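Local coordinates for putative Glycerophosphoryl diester phosphodiesterase (Silicibacter pomeroyi, PDB 3L12), which is a putative member of the glycerophosphoryl diester phosphodiesterase family, with a TIM-barrel fold and a bound magnesium ion, at residues Ala168-Leu171 and Ala172-Arg176; Arg24-Arg27 and Gly28-Pro31; Gly130-Leu133 and Asp134-Ala137; Trp249-Phe253 and Leu254-Pro258; Ala85-Val89 and Ala90-Tyr94. One frame throughout, in Å; residues are numbered along the deposited sequence.

Contact 1: residues Ala168-Leu171 and Ala172-Arg176; sequences AAVL and ADVRR
A169 O is held by two donors on one turn of helix 160-176: D173 N at 3.3 Å and water 1, which gives it a proton from 2.8 Å. The same water also donates to D173 OD1, but weakly, so the carboxylate is joined to the carbonyl four residues before it through a solvent molecule. D173 places its carboxylate there by setting CG anti to its own carbonyl carbon, beside the backbone N (chi1 -79°).

The remaining backbone bonds repeat the i to i+4 pattern. R175 N to L171 O is the shortest of the four at 2.8 Å, while V174 N to V170 O, at 3.0 Å, is the straightest, with 167° at the hydrogen. L171 O also has the foot of the arginine chain lying against it, R175 CG being 3.2 Å away.

L171 and R175 then run side by side in the same direction. The leucine contributes CB to one face of the guanidinium, with L171 CB 3.8 Å from R175 NH1, and R175 NH2 goes on to a weak hydrogen bond with Q199 O and a long, weak ion pair with D202. On another face V170 CG1 and V174 CG2 barely meet, at 4.5 Å; these valines turn instead to M185 and T183 of strand 183-187, the second strand of this beta-alpha-beta crossover.

The chemistry is therefore divided by helix face: valines serve the sheet, an aliphatic carbon backs a guanidinium whose NH2 makes weak bonds, and a carboxylate weakly linked through water to the A169 carbonyl faces helix 129-137.

Contact 2: residues Arg24-Arg27 and Gly28-Pro31; sequences RGAR and GVMP
A26 and R27 meet V29 and M30 in a tight turn of the loop that follows strand 19-23. At the start of the loop, R27 CZ lies 4.0 Å above the R24 guanidinium plane, offset toward the rim. R24 forms a salt bridge with E32 and a long, weak ion pair with D52, a magnesium ligand. G25 follows with phi 98° and psi -103°, angles to which glycine is suited.

A26 is the focus of the turn. Its carbonyl accepts twice: A26 O receives V29 N at 2.9 Å from above the carbonyl plane, and M30 N at 3.0 Å nearly along the C=O axis. A26 N donates to water 2 at 2.9 Å; that water lies 3.0 Å from M30 O, within bonding distance, though more acceptors surround it than it has protons. A26 CB rests 4.3 Å from V29 CB.

R27 adds a CA-H...O contact, its CA 3.5 Å from M30 O. The side chain bends at chi3 (62°), and its end forms a salt bridge with D296 and a hydrogen bond with Y111 OH. V29 packs on V29 of the second subunit, and the selenomethionine M30 on A43 of that subunit.

Two donors on one buried carbonyl fix the path of the turn. The neighbouring guanidinium groups are inclined to each other, and the salt bridges to E32 and D296 would offset at least part of their positive charge.

Contact 3: residues Gly130-Leu133 and Asp134-Ala137; sequences GELL and DLCA
L132 and C136 touch one turn apart on alpha-helix 129-137 of this TIM-barrel family member. L132 CD1 stands 3.9 Å from C136 SG, and on another side it approaches L135 CD2 at 4.3 Å, so a single methyl meets both the i+3 and the i+4 side chain. With L132 CG anti to the backbone N (chi1 173°), the branch lies beside its own carbonyl carbon, toward the following turn, where both partners are.

The next layer is the backbone ladder. C136 N binds L132 O at 2.9 Å, which fixes the rise between the touching residues, and L135 N binds E131 O at 3.1 Å; D134 N to G130 O continues the same spacing.

Further out, two elements cover the apolar faces. L132 packs on L35 and F38 of helix 35-43, with L135 also on L35, whereas L133 and C136 pack on L146 of strand 145-150. At the beginning of the helix E131 OE1 accepts a hydrogen bond from R128 N, just before the first turn. At the far end A137 meets L133 O twice: its N donates to that oxygen at 2.9 Å, and A137 CB lies 3.4 Å from L133 O.

Contact 4: residues Trp249-Phe253 and Leu254-Pro258; sequences WCPYF and LDVTP
L254 lies alongside both Y252 and F253, all pointing the same way, where strand 248-251 of the barrel sheet gives way to a 3-10 turn, ahead of helix 258-266. F253 holds CG between its backbone N and carbonyl carbon (chi1 77°), an uncommon setting that turns the ring so that its face receives the leucine. L254 CG makes a CH-pi contact there, 4.2 Å from the F253 ring centroid and 19° off the normal, while L254 CD2 approaches F253 CE2 at 3.6 Å. The same leucine serves the tyrosine as well, L254 CG being 3.8 Å from Y252 CE2.

The Y252 ring has F253 CD1 4.0 Å above one face, offset toward the rim, D255 OD1 at its edge near the plane, and an edge-to-face partner in W274. D255 is directed by L211, whose backbone N is hydrogen-bonded to D255 OD2.

Two i to i+3 bonds close the turn: D255 N to Y252 O at 2.9 Å, and V256 N to F253 O at 3.2 Å. Both donors stand above the carbonyl planes, the second one 67° out, as suits so tight a bend.

On the strand side P251 lies between partners of different kinds. P251 CG sits 3.7 Å above the plane of the W249 ring, over its centre, and the slanting V256 side chain brings CG2 to 3.6 Å from that same P251 CG.

Contact 5: residues Ala85-Val89 and Ala90-Tyr94; sequences AERQV and AEMTY
Two overlapping i to i+3 turns span Q88 to M92, with a short 3-10 segment, 89-91, at their middle. E91 N binds Q88 O at 3.1 Å and M92 N binds V89 O at 3.0 Å; the donors stand 54° and 62° out of the respective carbonyl planes, which shows how sharply the backbone folds over.

The turn brings the Q88 and E91 side chains together at a slant, with amide and carboxylate planes 55° apart. Q88 OE1 lies 3.2 Å from E91 CG, and water 3 joins the polar ends, accepting from Q88 NE2 at 2.9 Å and donating to E91 OE2 at 3.0 Å. Q88 NE2 also donates to D153 OD2, so this nitrogen has two acceptors.

The selenomethionine M92 runs back along the other side of the loop. Its CG is 3.4 Å from Q88 O, and its SE rests 3.8 Å from R87 CB. Because its CG is anti to its own carbonyl carbon, beside the backbone N, the chain heads toward the preceding residues.

V89 and M92 both pack on I97 of helix 94-98, at whose start T93 is the N-cap: its side chain caps a backbone N just past Y94, and T93 N binds E96 OE1, an arrangement resembling a capping box. Backbone bonds of R87 with L69, V89 with H67 and M92 with A57 attach the turn to the chain around strands 48-55 and 61-63.

How the contacts relate
Along the chain the order is contact 2, contact 5, contact 3, contact 1, contact 4. Contacts 1 and 3 are neighbours, their centres 12 Å apart: helices 160-176 and 129-137 touch where L133 CD1 lies 3.6 Å from D173 O. Contact 3 also touches contact 5, E131 OE1 packing 3.9 Å from Y94 OH, although their centres are 23 Å apart. Contact 4 lies across the chain's centre from contacts 1, 3 and 5, with centres 30 to 32 Å away. Contact 2 follows strand 19-23; contact 4 begins on strand 248-251 and enters the next loop. Contacts 1 and 3 thus lie on adjoining helices outside the barrel, while contact 2 reaches toward the magnesium site.

Contact 1: residues Ala168-Leu171 and Ala172-Arg176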
loop_
_atom_site.group_PDB
_atom_site.type_symbol
_atom_site.label_atom_id
_atom_site.label_comp_id
_atom_site.label_asym_id
_atom_site.label_seq_id
_atom_site.Cartn_x
_atom_site.Cartn_y
_atom_site.Cartn_z
ATOM N N ALA A 168 9.912 -30.338 10.248
ATOM C CA ALA A 168 10.811 -30.812 9.191
ATOM C C ALA A 168 10.420 -30.276 7.804
ATOM O O ALA A 168 11.302 -29.974 6.960
ATOM C CB ALA A 168 10.867 -32.351 9.184
ATOM N N ALA A 169 9.114 -30.208 7.566
ATOM C CA ALA A 169 8.582 -29.715 6.318
ATOM C C ALA A 169 8.878 -28.213 6.124
ATOM O O ALA A 169 9.279 -27.802 5.057
ATOM C CB ALA A 169 7.054 -30.030 6.244
ATOM N N VAL A 170 8.667 -27.431 7.173
ATOM C CA VAL A 170 9.000 -26.015 7.151
ATOM C C VAL A 170 10.496 -25.847 6.892
ATOM O O VAL A 170 10.935 -25.077 6.029
ATOM C CB VAL A 170 8.543 -25.343 8.455
ATOM C CG1 VAL A 170 9.127 -23.951 8.597
ATOM C CG2 VAL A 170 7.014 -25.316 8.499
ATOM N N LEU A 171 11.322 -26.618 7.585
ATOM C CA LEU A 171 12.795 -26.506 7.396
ATOM C C LEU A 171 13.261 -26.897 5.996
ATOM O O LEU A 171 14.177 -26.279 5.459
ATOM C CB LEU A 171 13.536 -27.327 8.441
ATOM C CG LEU A 171 13.443 -26.719 9.843
ATOM C CD1 LEU A 171 13.988 -27.690 10.909
ATOM C CD2 LEU A 171 14.169 -25.357 9.920
ATOM N N ALA A 172 12.641 -27.920 5.420
ATOM C CA ALA A 172 12.964 -28.359 4.064
ATOM C C ALA A 172 12.766 -27.202 3.096
ATOM O O ALA A 172 13.613 -26.978 2.194
ATOM C CB ALA A 172 12.118 -29.572 3.648
ATOM N N ASP A 173 11.684 -26.455 3.284
ATOM C CA ASP A 173 11.447 -25.264 2.440
ATOM C C ASP A 173 12.487 -24.190 2.663
ATOM O O ASP A 173 13.051 -23.636 1.697
ATOM C CB ASP A 173 10.067 -24.659 2.692
ATOM C CG ASP A 173 8.943 -25.397 1.992
ATOM O OD1 ASP A 173 9.179 -26.209 1.077
ATOM O OD2 ASP A 173 7.786 -25.169 2.407
ATOM N N VAL A 174 12.761 -23.874 3.934
ATOM C CA VAL A 174 13.751 -22.844 4.279
ATOM C C VAL A 174 15.108 -23.188 3.653
ATOM O O VAL A 174 15.776 -22.332 3.043
ATOM C CB VAL A 174 13.876 -22.670 5.818
ATOM C CG1 VAL A 174 15.024 -21.736 6.167
ATOM C CG2 VAL A 174 12.573 -22.129 6.427
ATOM N N ARG A 175 15.492 -24.465 3.771
ATOM C CA ARG A 175 16.759 -24.940 3.223
ATOM C C ARG A 175 16.799 -24.922 1.687
ATOM O O ARG A 175 17.811 -24.477 1.103
ATOM C CB ARG A 175 17.089 -26.318 3.805
ATOM C CG ARG A 175 17.364 -26.196 5.282
ATOM C CD ARG A 175 18.023 -27.375 5.892
ATOM N NE ARG A 175 18.314 -27.047 7.290
ATOM C CZ ARG A 175 17.836 -27.661 8.371
ATOM N NH1 ARG A 175 17.072 -28.758 8.294
ATOM N NH2 ARG A 175 18.233 -27.230 9.565
ATOM N N ARG A 176 15.707 -25.339 1.044
ATOM C CA ARG A 176 15.606 -25.357 -0.427
ATOM C C ARG A 176 15.906 -23.982 -1.032
ATOM O O ARG A 176 16.581 -23.887 -2.080
ATOM C CB ARG A 176 14.204 -25.848 -0.864
ATOM C CG ARG A 176 13.965 -25.931 -2.396
ATOM C CD ARG A 176 12.564 -26.432 -2.767
HETATM O O HOH W 1 8.263 -29.047 2.804
#

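Contact 2: residues Arg24-Arg27 and Gly28-Pro31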
loop_
_atom_site.group_PDB
_atom_site.type_symbol
_atom_site.label_atom_id
_atom_site.label_comp_id
_atom_site.label_asym_id
_atom_site.label_seq_id
_atom_site.Cartn_x
_atom_site.Cartn_y
_atom_site.Cartn_z
ATOM N N ARG A 24 1.950 -10.026 8.682
ATOM C CA ARG A 24 1.368 -10.760 7.539
ATOM C C ARG A 24 1.626 -10.000 6.244
ATOM O O ARG A 24 0.895 -10.089 5.334
ATOM C CB ARG A 24 -0.138 -11.021 7.744
ATOM C CG ARG A 24 -0.406 -11.593 9.114
ATOM C CD ARG A 24 -1.858 -11.896 9.358
ATOM N NE ARG A 24 -1.972 -12.332 10.733
ATOM C CZ ARG A 24 -3.124 -12.559 11.386
ATOM N NH1 ARG A 24 -4.319 -12.425 10.788
ATOM N NH2 ARG A 24 -3.073 -12.881 12.680
ATOM N N GLY A 25 2.741 -9.277 6.197
ATOM C CA GLY A 25 2.998 -8.357 5.113
ATOM C C GLY A 25 2.598 -6.978 5.602
ATOM O O GLY A 25 3.320 -6.323 6.380
ATOM N N ALA A 26 1.432 -6.485 5.174
ATOM C CA ALA A 26 0.909 -5.174 5.589
ATOM C C ALA A 26 -0.612 -5.294 5.567
ATOM O O ALA A 26 -1.259 -4.778 4.684
ATOM C CB ALA A 26 1.337 -4.091 4.683
ATOM N N ARG A 27 -1.149 -6.031 6.530
ATOM C CA ARG A 27 -2.568 -6.315 6.581
ATOM C C ARG A 27 -3.453 -5.065 6.550
ATOM O O ARG A 27 -4.581 -5.097 6.082
ATOM C CB ARG A 27 -2.852 -7.170 7.820
ATOM C CG ARG A 27 -4.340 -7.426 8.137
ATOM C CD ARG A 27 -4.567 -8.459 9.223
ATOM N NE ARG A 27 -3.991 -8.062 10.521
ATOM C CZ ARG A 27 -4.310 -8.552 11.688
ATOM N NH1 ARG A 27 -5.235 -9.509 11.820
ATOM N NH2 ARG A 27 -3.754 -8.048 12.782
ATOM N N GLY A 28 -3.007 -3.938 7.088
ATOM C CA GLY A 28 -3.815 -2.714 6.937
ATOM C C GLY A 28 -3.942 -2.136 5.540
ATOM O O GLY A 28 -4.834 -1.328 5.311
ATOM N N VAL A 29 -3.065 -2.532 4.597
ATOM C CA VAL A 29 -2.964 -2.005 3.251
ATOM C C VAL A 29 -3.341 -3.018 2.113
ATOM O O VAL A 29 -3.977 -2.667 1.144
ATOM C CB VAL A 29 -1.525 -1.431 2.970
ATOM C CG1 VAL A 29 -1.498 -0.692 1.603
ATOM C CG2 VAL A 29 -1.074 -0.527 4.182
HETATM N N MSE A 30 -2.907 -4.262 2.272
HETATM C CA MSE A 30 -3.064 -5.309 1.340
HETATM C C MSE A 30 -3.555 -6.578 2.012
HETATM O O MSE A 30 -3.330 -6.769 3.161
HETATM C CB MSE A 30 -1.719 -5.638 0.677
HETATM C CG MSE A 30 -1.314 -4.524 -0.269
HETATM SE SE MSE A 30 -2.261 -4.300 -1.912
HETATM C CE MSE A 30 -1.365 -5.709 -2.917
ATOM N N PRO A 31 -4.304 -7.414 1.275
ATOM C CA PRO A 31 -4.745 -8.705 1.838
ATOM C C PRO A 31 -3.600 -9.415 2.527
ATOM O O PRO A 31 -2.500 -9.575 1.954
ATOM C CB PRO A 31 -5.262 -9.483 0.606
ATOM C CG PRO A 31 -4.851 -8.720 -0.506
ATOM C CD PRO A 31 -4.722 -7.277 -0.130
HETATM O O HOH W 2 -0.501 -7.618 3.356
#

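Contact 3: residues Gly130-Leu133 and Asp134-Ala137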
loop_
_atom_site.group_PDB
_atom_site.type_symbol
_atom_site.label_atom_id
_atom_site.label_comp_id
_atom_site.label_asym_id
_atom_site.label_seq_id
_atom_site.Cartn_x
_atom_site.Cartn_y
_atom_site.Cartn_z
ATOM N N GLY A 130 6.905 -22.250 0.210
ATOM C CA GLY A 130 7.961 -22.274 -0.814
ATOM C C GLY A 130 7.882 -21.101 -1.766
ATOM O O GLY A 130 8.901 -20.538 -2.160
ATOM N N GLU A 131 6.656 -20.723 -2.122
ATOM C CA GLU A 131 6.435 -19.589 -3.010
ATOM C C GLU A 131 6.843 -18.293 -2.377
ATOM O O GLU A 131 7.395 -17.433 -3.035
ATOM C CB GLU A 131 4.968 -19.514 -3.454
ATOM C CG GLU A 131 4.614 -20.653 -4.366
ATOM C CD GLU A 131 3.143 -20.825 -4.646
ATOM O OE1 GLU A 131 2.274 -20.459 -3.830
ATOM O OE2 GLU A 131 2.841 -21.408 -5.731
ATOM N N LEU A 132 6.517 -18.116 -1.109
ATOM C CA LEU A 132 6.942 -16.933 -0.412
ATOM C C LEU A 132 8.464 -16.907 -0.297
ATOM O O LEU A 132 9.093 -15.865 -0.477
ATOM C CB LEU A 132 6.268 -16.852 0.951
ATOM C CG LEU A 132 6.800 -15.719 1.811
ATOM C CD1 LEU A 132 6.584 -14.294 1.155
ATOM C CD2 LEU A 132 6.160 -15.803 3.159
ATOM N N LEU A 133 9.084 -18.048 -0.004
ATOM C CA LEU A 133 10.538 -18.033 0.157
ATOM C C LEU A 133 11.234 -17.769 -1.175
ATOM O O LEU A 133 12.250 -17.091 -1.188
ATOM C CB LEU A 133 11.035 -19.314 0.806
ATOM C CG LEU A 133 10.504 -19.545 2.228
ATOM C CD1 LEU A 133 11.008 -20.903 2.709
ATOM C CD2 LEU A 133 10.819 -18.431 3.321
ATOM N N ASP A 134 10.697 -18.290 -2.275
ATOM C CA ASP A 134 11.214 -18.009 -3.622
ATOM C C ASP A 134 11.164 -16.484 -3.923
ATOM O O ASP A 134 12.160 -15.853 -4.399
ATOM C CB ASP A 134 10.396 -18.792 -4.646
ATOM C CG ASP A 134 11.051 -18.872 -6.021
ATOM O OD1 ASP A 134 12.273 -18.668 -6.165
ATOM O OD2 ASP A 134 10.339 -19.218 -6.963
ATOM N N LEU A 135 10.020 -15.887 -3.630
ATOM C CA LEU A 135 9.849 -14.456 -3.786
ATOM C C LEU A 135 10.897 -13.695 -2.965
ATOM O O LEU A 135 11.574 -12.811 -3.491
ATOM C CB LEU A 135 8.451 -14.031 -3.340
ATOM C CG LEU A 135 8.126 -12.534 -3.285
ATOM C CD1 LEU A 135 8.148 -11.986 -4.701
ATOM C CD2 LEU A 135 6.771 -12.258 -2.650
ATOM N N CYS A 136 11.054 -14.052 -1.706
ATOM C CA CYS A 136 11.988 -13.337 -0.812
ATOM C C CYS A 136 13.448 -13.508 -1.271
ATOM O O CYS A 136 14.202 -12.540 -1.320
ATOM C CB CYS A 136 11.855 -13.781 0.650
ATOM S SG CYS A 136 10.364 -13.302 1.448
ATOM N N ALA A 137 13.816 -14.730 -1.628
ATOM C CA ALA A 137 15.191 -15.030 -2.051
ATOM C C ALA A 137 15.575 -14.246 -3.311
ATOM O O ALA A 137 16.748 -13.876 -3.478
ATOM C CB ALA A 137 15.381 -16.536 -2.256
#

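Contact 4: residues Trp249-Phe253 and Leu254-Pro258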
loop_
_atom_site.group_PDB
_atom_site.type_symbol
_atom_site.label_atom_id
_atom_site.label_comp_id
_atom_site.label_asym_id
_atom_site.label_seq_id
_atom_site.Cartn_x
_atom_site.Cartn_y
_atom_site.Cartn_z
ATOM N N TRP A 249 11.902 -12.662 22.744
ATOM C CA TRP A 249 10.667 -12.700 23.500
ATOM C C TRP A 249 9.764 -11.729 22.800
ATOM O O TRP A 249 10.152 -10.579 22.586
ATOM C CB TRP A 249 10.874 -12.259 24.951
ATOM C CG TRP A 249 9.570 -12.111 25.721
ATOM C CD1 TRP A 249 8.487 -12.925 25.686
ATOM C CD2 TRP A 249 9.269 -11.083 26.676
ATOM N NE1 TRP A 249 7.484 -12.439 26.541
ATOM C CE2 TRP A 249 7.953 -11.311 27.147
ATOM C CE3 TRP A 249 9.966 -9.959 27.128
ATOM C CZ2 TRP A 249 7.339 -10.474 28.076
ATOM C CZ3 TRP A 249 9.354 -9.124 28.038
ATOM C CH2 TRP A 249 8.041 -9.382 28.484
ATOM N N CYS A 250 8.571 -12.169 22.424
ATOM C CA CYS A 250 7.638 -11.356 21.643
ATOM C C CYS A 250 6.310 -11.240 22.328
ATOM O O CYS A 250 5.360 -11.928 22.022
ATOM C CB CYS A 250 7.433 -11.888 20.219
ATOM S SG CYS A 250 8.984 -11.837 19.259
ATOM N N PRO A 251 6.238 -10.342 23.311
ATOM C CA PRO A 251 4.990 -10.116 24.020
ATOM C C PRO A 251 4.010 -9.195 23.335
ATOM O O PRO A 251 4.399 -8.223 22.626
ATOM C CB PRO A 251 5.444 -9.429 25.286
ATOM C CG PRO A 251 6.643 -8.627 24.842
ATOM C CD PRO A 251 7.327 -9.480 23.794
ATOM N N TYR A 252 2.737 -9.477 23.550
ATOM C CA TYR A 252 1.673 -8.619 23.079
ATOM C C TYR A 252 1.883 -7.231 23.724
ATOM O O TYR A 252 2.281 -7.129 24.890
ATOM C CB TYR A 252 0.338 -9.190 23.475
ATOM C CG TYR A 252 -0.841 -8.391 22.978
ATOM C CD1 TYR A 252 -1.110 -8.304 21.629
ATOM C CD2 TYR A 252 -1.734 -7.814 23.879
ATOM C CE1 TYR A 252 -2.211 -7.592 21.164
ATOM C CE2 TYR A 252 -2.838 -7.107 23.416
ATOM C CZ TYR A 252 -3.051 -7.005 22.066
ATOM O OH TYR A 252 -4.150 -6.297 21.600
ATOM N N PHE A 253 1.617 -6.187 22.958
ATOM C CA PHE A 253 2.034 -4.842 23.416
ATOM C C PHE A 253 1.385 -4.371 24.721
ATOM O O PHE A 253 2.003 -3.614 25.448
ATOM C CB PHE A 253 1.893 -3.797 22.306
ATOM C CG PHE A 253 0.486 -3.340 22.058
ATOM C CD1 PHE A 253 -0.338 -4.053 21.252
ATOM C CD2 PHE A 253 0.012 -2.166 22.610
ATOM C CE1 PHE A 253 -1.644 -3.659 20.980
ATOM C CE2 PHE A 253 -1.303 -1.794 22.361
ATOM C CZ PHE A 253 -2.105 -2.522 21.532
ATOM N N LEU A 254 0.178 -4.813 25.029
ATOM C CA LEU A 254 -0.452 -4.397 26.315
ATOM C C LEU A 254 0.221 -5.010 27.493
ATOM O O LEU A 254 -0.013 -4.575 28.632
ATOM C CB LEU A 254 -1.937 -4.736 26.346
ATOM C CG LEU A 254 -2.808 -3.919 25.405
ATOM C CD1 LEU A 254 -4.260 -4.313 25.512
ATOM C CD2 LEU A 254 -2.599 -2.463 25.703
ATOM N N ASP A 255 1.092 -6.002 27.254
ATOM C CA ASP A 255 1.755 -6.692 28.346
ATOM C C ASP A 255 3.145 -6.144 28.616
ATOM O O ASP A 255 3.802 -6.577 29.535
ATOM C CB ASP A 255 1.933 -8.202 28.026
ATOM C CG ASP A 255 0.658 -8.906 27.658
ATOM O OD1 ASP A 255 -0.471 -8.436 27.970
ATOM O OD2 ASP A 255 0.776 -10.014 27.080
ATOM N N VAL A 256 3.591 -5.176 27.810
ATOM C CA VAL A 256 4.928 -4.659 27.893
ATOM C C VAL A 256 5.063 -3.490 28.860
ATOM O O VAL A 256 4.173 -2.636 28.935
ATOM C CB VAL A 256 5.349 -4.138 26.501
ATOM C CG1 VAL A 256 6.646 -3.298 26.509
ATOM C CG2 VAL A 256 5.449 -5.302 25.499
ATOM N N THR A 257 6.163 -3.489 29.599
ATOM C CA THR A 257 6.534 -2.383 30.491
ATOM C C THR A 257 8.017 -2.172 30.231
ATOM O O THR A 257 8.690 -3.083 29.756
ATOM C CB THR A 257 6.324 -2.710 31.954
ATOM O OG1 THR A 257 7.134 -3.838 32.309
ATOM C CG2 THR A 257 4.872 -3.041 32.229
ATOM N N PRO A 258 8.554 -0.982 30.509
ATOM C CA PRO A 258 9.986 -0.800 30.239
ATOM C C PRO A 258 10.895 -1.648 31.119
ATOM O O PRO A 258 11.995 -2.006 30.693
ATOM C CB PRO A 258 10.209 0.682 30.534
ATOM C CG PRO A 258 8.895 1.297 30.397
ATOM C CD PRO A 258 7.893 0.296 30.834
#

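Contact 5: residues Ala85-Val89 and Ala90-Tyr94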
loop_
_atom_site.group_PDB
_atom_site.type_symbol
_atom_site.label_atom_id
_atom_site.label_comp_id
_atom_site.label_asym_id
_atom_site.label_seq_id
_atom_site.Cartn_x
_atom_site.Cartn_y
_atom_site.Cartn_z
ATOM N N ALA A 85 -19.693 -23.299 9.176
ATOM C CA ALA A 85 -18.555 -23.671 10.012
ATOM C C ALA A 85 -17.233 -23.512 9.304
ATOM O O ALA A 85 -17.114 -23.791 8.113
ATOM C CB ALA A 85 -18.715 -25.130 10.555
ATOM N N GLU A 86 -16.209 -23.054 10.026
ATOM C CA GLU A 86 -14.910 -22.878 9.431
ATOM C C GLU A 86 -14.301 -24.199 9.051
ATOM O O GLU A 86 -14.453 -25.201 9.765
ATOM C CB GLU A 86 -13.976 -22.110 10.366
ATOM C CG GLU A 86 -14.331 -20.682 10.555
ATOM C CD GLU A 86 -13.327 -19.864 11.389
ATOM O OE1 GLU A 86 -12.249 -20.374 11.783
ATOM O OE2 GLU A 86 -13.631 -18.686 11.632
ATOM N N ARG A 87 -13.596 -24.199 7.928
ATOM C CA ARG A 87 -12.956 -25.397 7.446
ATOM C C ARG A 87 -11.547 -25.566 7.986
ATOM O O ARG A 87 -10.749 -24.595 7.990
ATOM C CB ARG A 87 -12.904 -25.275 5.950
ATOM C CG ARG A 87 -14.268 -25.196 5.284
ATOM C CD ARG A 87 -14.095 -25.070 3.735
ATOM N NE ARG A 87 -15.349 -24.579 3.156
ATOM C CZ ARG A 87 -15.592 -24.430 1.860
ATOM N NH1 ARG A 87 -14.724 -24.806 0.938
ATOM N NH2 ARG A 87 -16.762 -23.933 1.511
ATOM N N GLN A 88 -11.241 -26.790 8.398
ATOM C CA GLN A 88 -9.968 -27.124 9.030
ATOM C C GLN A 88 -8.926 -27.362 7.947
ATOM O O GLN A 88 -9.042 -28.264 7.117
ATOM C CB GLN A 88 -10.121 -28.352 9.894
ATOM C CG GLN A 88 -8.902 -28.732 10.707
ATOM C CD GLN A 88 -9.119 -30.034 11.515
ATOM O OE1 GLN A 88 -10.088 -30.749 11.327
ATOM N NE2 GLN A 88 -8.154 -30.364 12.351
ATOM N N VAL A 89 -7.869 -26.578 8.010
ATOM C CA VAL A 89 -6.839 -26.641 6.963
ATOM C C VAL A 89 -6.165 -28.032 6.857
ATOM O O VAL A 89 -5.894 -28.511 5.755
ATOM C CB VAL A 89 -5.782 -25.479 7.117
ATOM C CG1 VAL A 89 -4.566 -25.707 6.216
ATOM C CG2 VAL A 89 -6.415 -24.080 6.872
ATOM N N ALA A 90 -5.914 -28.666 7.993
ATOM C CA ALA A 90 -5.260 -29.989 8.070
ATOM C C ALA A 90 -6.094 -31.098 7.412
ATOM O O ALA A 90 -5.591 -32.217 7.183
ATOM C CB ALA A 90 -4.974 -30.349 9.522
ATOM N N GLU A 91 -7.385 -30.824 7.220
ATOM C CA GLU A 91 -8.290 -31.770 6.548
ATOM C C GLU A 91 -8.543 -31.466 5.068
ATOM O O GLU A 91 -9.354 -32.153 4.454
ATOM C CB GLU A 91 -9.625 -31.823 7.297
ATOM C CG GLU A 91 -9.516 -32.496 8.687
ATOM C CD GLU A 91 -9.302 -34.018 8.638
ATOM O OE1 GLU A 91 -9.503 -34.651 7.561
ATOM O OE2 GLU A 91 -8.957 -34.633 9.700
HETATM N N MSE A 92 -7.904 -30.424 4.530
HETATM C CA MSE A 92 -8.014 -30.008 3.129
HETATM C C MSE A 92 -6.705 -30.198 2.401
HETATM O O MSE A 92 -5.619 -29.950 2.961
HETATM C CB MSE A 92 -8.365 -28.510 3.032
HETATM C CG MSE A 92 -9.579 -28.155 3.779
HETATM SE SE MSE A 92 -9.936 -26.230 3.745
HETATM C CE MSE A 92 -10.331 -26.119 1.891
ATOM N N THR A 93 -6.786 -30.592 1.142
ATOM C CA THR A 93 -5.608 -30.659 0.310
ATOM C C THR A 93 -5.244 -29.253 -0.107
ATOM O O THR A 93 -6.079 -28.329 -0.090
ATOM C CB THR A 93 -5.804 -31.501 -0.946
ATOM O OG1 THR A 93 -6.748 -30.871 -1.819
ATOM C CG2 THR A 93 -6.257 -32.958 -0.592
ATOM N N TYR A 94 -3.982 -29.054 -0.504
ATOM C CA TYR A 94 -3.584 -27.757 -0.975
ATOM C C TYR A 94 -4.427 -27.364 -2.212
ATOM O O TYR A 94 -4.838 -26.208 -2.330
ATOM C CB TYR A 94 -2.083 -27.663 -1.313
ATOM C CG TYR A 94 -1.764 -26.276 -1.813
ATOM C CD1 TYR A 94 -1.997 -25.166 -1.025
ATOM C CD2 TYR A 94 -1.279 -26.059 -3.092
ATOM C CE1 TYR A 94 -1.774 -23.858 -1.483
ATOM C CE2 TYR A 94 -1.037 -24.754 -3.537
ATOM C CZ TYR A 94 -1.312 -23.660 -2.722
ATOM O OH TYR A 94 -1.054 -22.377 -3.158
HETATM O O HOH W 3 -8.146 -33.286 12.288
#